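Local coordinates for protein probable amino acid aminotransferase (Mycobacterium tuberculosis, PDB 6Q1S) that is probably a class IV aminotransferase and holds 4'-deoxy-4'-aminopyridoxal-5'-phosphate in a pocket, at residues V76-Q79 with R80-S84. Residues are numbered along the deposited sequence; the frame is centred on the assembly and turned at random.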
ATOM      1  N   VAL B  76      -3.586   3.972  28.871  1.00 29.13           N
ATOM      2  CA  VAL B  76      -4.828   4.714  29.065  1.00 30.54           C
ATOM      3  C   VAL B  76      -5.957   4.058  28.279  1.00 31.05           C
ATOM      4  O   VAL B  76      -7.061   3.853  28.798  1.00 31.96           O
ATOM      5  CB  VAL B  76      -4.636   6.188  28.661  1.00 30.70           C
ATOM      6  CG1 VAL B  76      -5.979   6.869  28.471  1.00 31.98           C
ATOM      7  CG2 VAL B  76      -3.802   6.919  29.704  1.00 30.31           C
ATOM      8  N   ALA B  77      -5.691   3.711  27.019  1.00 31.04           N
ATOM      9  CA  ALA B  77      -6.711   3.073  26.194  1.00 31.83           C
ATOM     10  C   ALA B  77      -7.066   1.688  26.721  1.00 34.77           C
ATOM     11  O   ALA B  77      -8.231   1.279  26.670  1.00 37.61           O
ATOM     12  CB  ALA B  77      -6.234   2.987  24.744  1.00 30.18           C
ATOM     13  N   THR B  78      -6.074   0.954  27.234  1.00 33.29           N
ATOM     14  CA  THR B  78      -6.339  -0.371  27.786  1.00 31.01           C
ATOM     15  C   THR B  78      -7.273  -0.291  28.986  1.00 31.43           C
ATOM     16  O   THR B  78      -8.282  -1.003  29.051  1.00 31.05           O
ATOM     17  CB  THR B  78      -5.026  -1.058  28.168  1.00 29.28           C
ATOM     18  OG1 THR B  78      -4.194  -1.174  27.008  1.00 28.60           O
ATOM     19  CG2 THR B  78      -5.291  -2.443  28.729  1.00 30.01           C
ATOM     20  N   GLN B  79      -6.953   0.575  29.952  1.00 33.08           N
ATOM     21  CA  GLN B  79      -7.782   0.678  31.149  1.00 35.06           C
ATOM     22  C   GLN B  79      -9.176   1.197  30.830  1.00 35.32           C
ATOM     23  O   GLN B  79     -10.129   0.898  31.558  1.00 35.63           O
ATOM     24  CB  GLN B  79      -7.117   1.597  32.172  1.00 35.10           C
ATOM     25  CG  GLN B  79      -5.825   1.071  32.752  1.00 36.12           C
ATOM     26  CD  GLN B  79      -5.124   2.104  33.607  1.00 36.42           C
ATOM     27  OE1 GLN B  79      -5.749   3.040  34.107  1.00 34.97           O
ATOM     28  NE2 GLN B  79      -3.818   1.948  33.771  1.00 38.36           N
ATOM     29  N   ARG B  80      -9.316   1.973  29.755  1.00 34.78           N
ATOM     30  CA  ARG B  80     -10.636   2.444  29.356  1.00 36.01           C
ATOM     31  C   ARG B  80     -11.465   1.323  28.742  1.00 36.20           C
ATOM     32  O   ARG B  80     -12.679   1.247  28.965  1.00 37.51           O
ATOM     33  CB  ARG B  80     -10.499   3.604  28.374  1.00 37.96           C
ATOM     34  CG  ARG B  80     -11.813   4.245  27.993  1.00 40.44           C
ATOM     35  CD  ARG B  80     -11.939   5.632  28.591  1.00 43.25           C
ATOM     36  NE  ARG B  80     -13.121   6.320  28.085  1.00 45.31           N
ATOM     37  CZ  ARG B  80     -13.301   7.635  28.142  1.00 45.21           C
ATOM     38  NH1 ARG B  80     -14.409   8.175  27.651  1.00 45.28           N
ATOM     39  NH2 ARG B  80     -12.371   8.411  28.681  1.00 44.62           N
ATOM     40  N   TRP B  81     -10.826   0.436  27.978  1.00 35.23           N
ATOM     41  CA  TRP B  81     -11.551  -0.679  27.378  1.00 33.98           C
ATOM     42  C   TRP B  81     -11.909  -1.732  28.418  1.00 34.24           C
ATOM     43  O   TRP B  81     -13.032  -2.252  28.420  1.00 35.37           O
ATOM     44  CB  TRP B  81     -10.723  -1.297  26.252  1.00 33.26           C
ATOM     45  CG  TRP B  81     -11.382  -2.477  25.605  1.00 33.62           C
ATOM     46  CD1 TRP B  81     -11.236  -3.790  25.948  1.00 34.52           C
ATOM     47  CD2 TRP B  81     -12.290  -2.451  24.496  1.00 32.48           C
ATOM     48  NE1 TRP B  81     -11.999  -4.582  25.124  1.00 34.32           N
ATOM     49  CE2 TRP B  81     -12.655  -3.784  24.224  1.00 32.24           C
ATOM     50  CE3 TRP B  81     -12.831  -1.429  23.708  1.00 31.85           C
ATOM     51  CZ2 TRP B  81     -13.534  -4.124  23.199  1.00 32.07           C
ATOM     52  CZ3 TRP B  81     -13.703  -1.768  22.691  1.00 32.32           C
ATOM     53  CH2 TRP B  81     -14.047  -3.103  22.446  1.00 32.21           C
ATOM     54  N   VAL B  82     -10.968  -2.068  29.302  1.00 33.16           N
ATOM     55  CA  VAL B  82     -11.228  -3.089  30.312  1.00 34.78           C
ATOM     56  C   VAL B  82     -12.330  -2.631  31.259  1.00 36.44           C
ATOM     57  O   VAL B  82     -13.151  -3.435  31.719  1.00 39.19           O
ATOM     58  CB  VAL B  82      -9.930  -3.428  31.069  1.00 36.22           C
ATOM     59  CG1 VAL B  82     -10.199  -4.431  32.183  1.00 37.69           C
ATOM     60  CG2 VAL B  82      -8.885  -3.957  30.102  1.00 37.17           C
ATOM     61  N   ALA B  83     -12.373  -1.332  31.558  1.00 34.51           N
ATOM     62  CA  ALA B  83     -13.450  -0.802  32.384  1.00 33.37           C
ATOM     63  C   ALA B  83     -14.787  -0.855  31.659  1.00 34.50           C
ATOM     64  O   ALA B  83     -15.831  -1.029  32.299  1.00 37.61           O
ATOM     65  CB  ALA B  83     -13.135   0.632  32.809  1.00 32.71           C
ATOM     66  N   SER B  84     -14.777  -0.712  30.334  1.00 33.03           N
ATOM     67  CA  SER B  84     -16.020  -0.678  29.573  1.00 32.95           C
ATOM     68  C   SER B  84     -16.589  -2.069  29.321  1.00 33.60           C
ATOM     69  O   SER B  84     -17.813  -2.234  29.291  1.00 35.15           O
ATOM     70  CB  SER B  84     -15.796   0.043  28.242  1.00 32.50           C
ATOM     71  OG  SER B  84     -14.854  -0.648  27.440  1.00 32.67           O
TER
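R80 meets V76 through the backbone at the start of the last turns of helix 67-84. R80 N donates to V76 O at 3.1 Å. The CB of R80 lies 3.5 Å from the same V76 O. The guanidinium end of R80 extends away from 76-79. The side chain also touches M3 and I11.

W81 N donates to A77 O at 3.0 Å. Its CG is anti to the backbone N (chi1 178°), and the indole leaves the helix toward the five-stranded antiparallel sheet. There it touches M3, V111 and V38, and NE1 bonds to D87 O. A77 also faces this sheet, on V5, V109 and V111.

V82 N gives the straightest bond of the series, to T78 O at 2.9 Å with an N-H...O angle of 171°. This is also the one turn joined by side chains. T78 CG2 and V82 CG2 lie side by side, 4.1 Å apart. T78 has CG2 anti to its own nitrogen, while OG1 turns back to bond V74 O. The methyl is therefore the branch that meets V82, which also touches V38.

A83 N reaches Q79 O at 3.2 Å, from above the carbonyl plane. Q79 sends its amide the other way, where NE2 bonds E75 OE2.

At the last residue of the helix, S84 OG donates back to W81 O at 2.6 Å. This hydroxyl sits over one face of the W81 ring, offset toward its rim. S84 N makes weak bonds to R80 O and W81 O.

Four i to i+4 bonds thus run from R80 to A83, and the pattern weakens at S84. Each carbonyl from V76 to Q79 accepts one of them. Backbone bonding carries the contact, and side chains add one methyl contact. The buried W81 can face an apolar sheet because its indole N-H is bonded to D87 O.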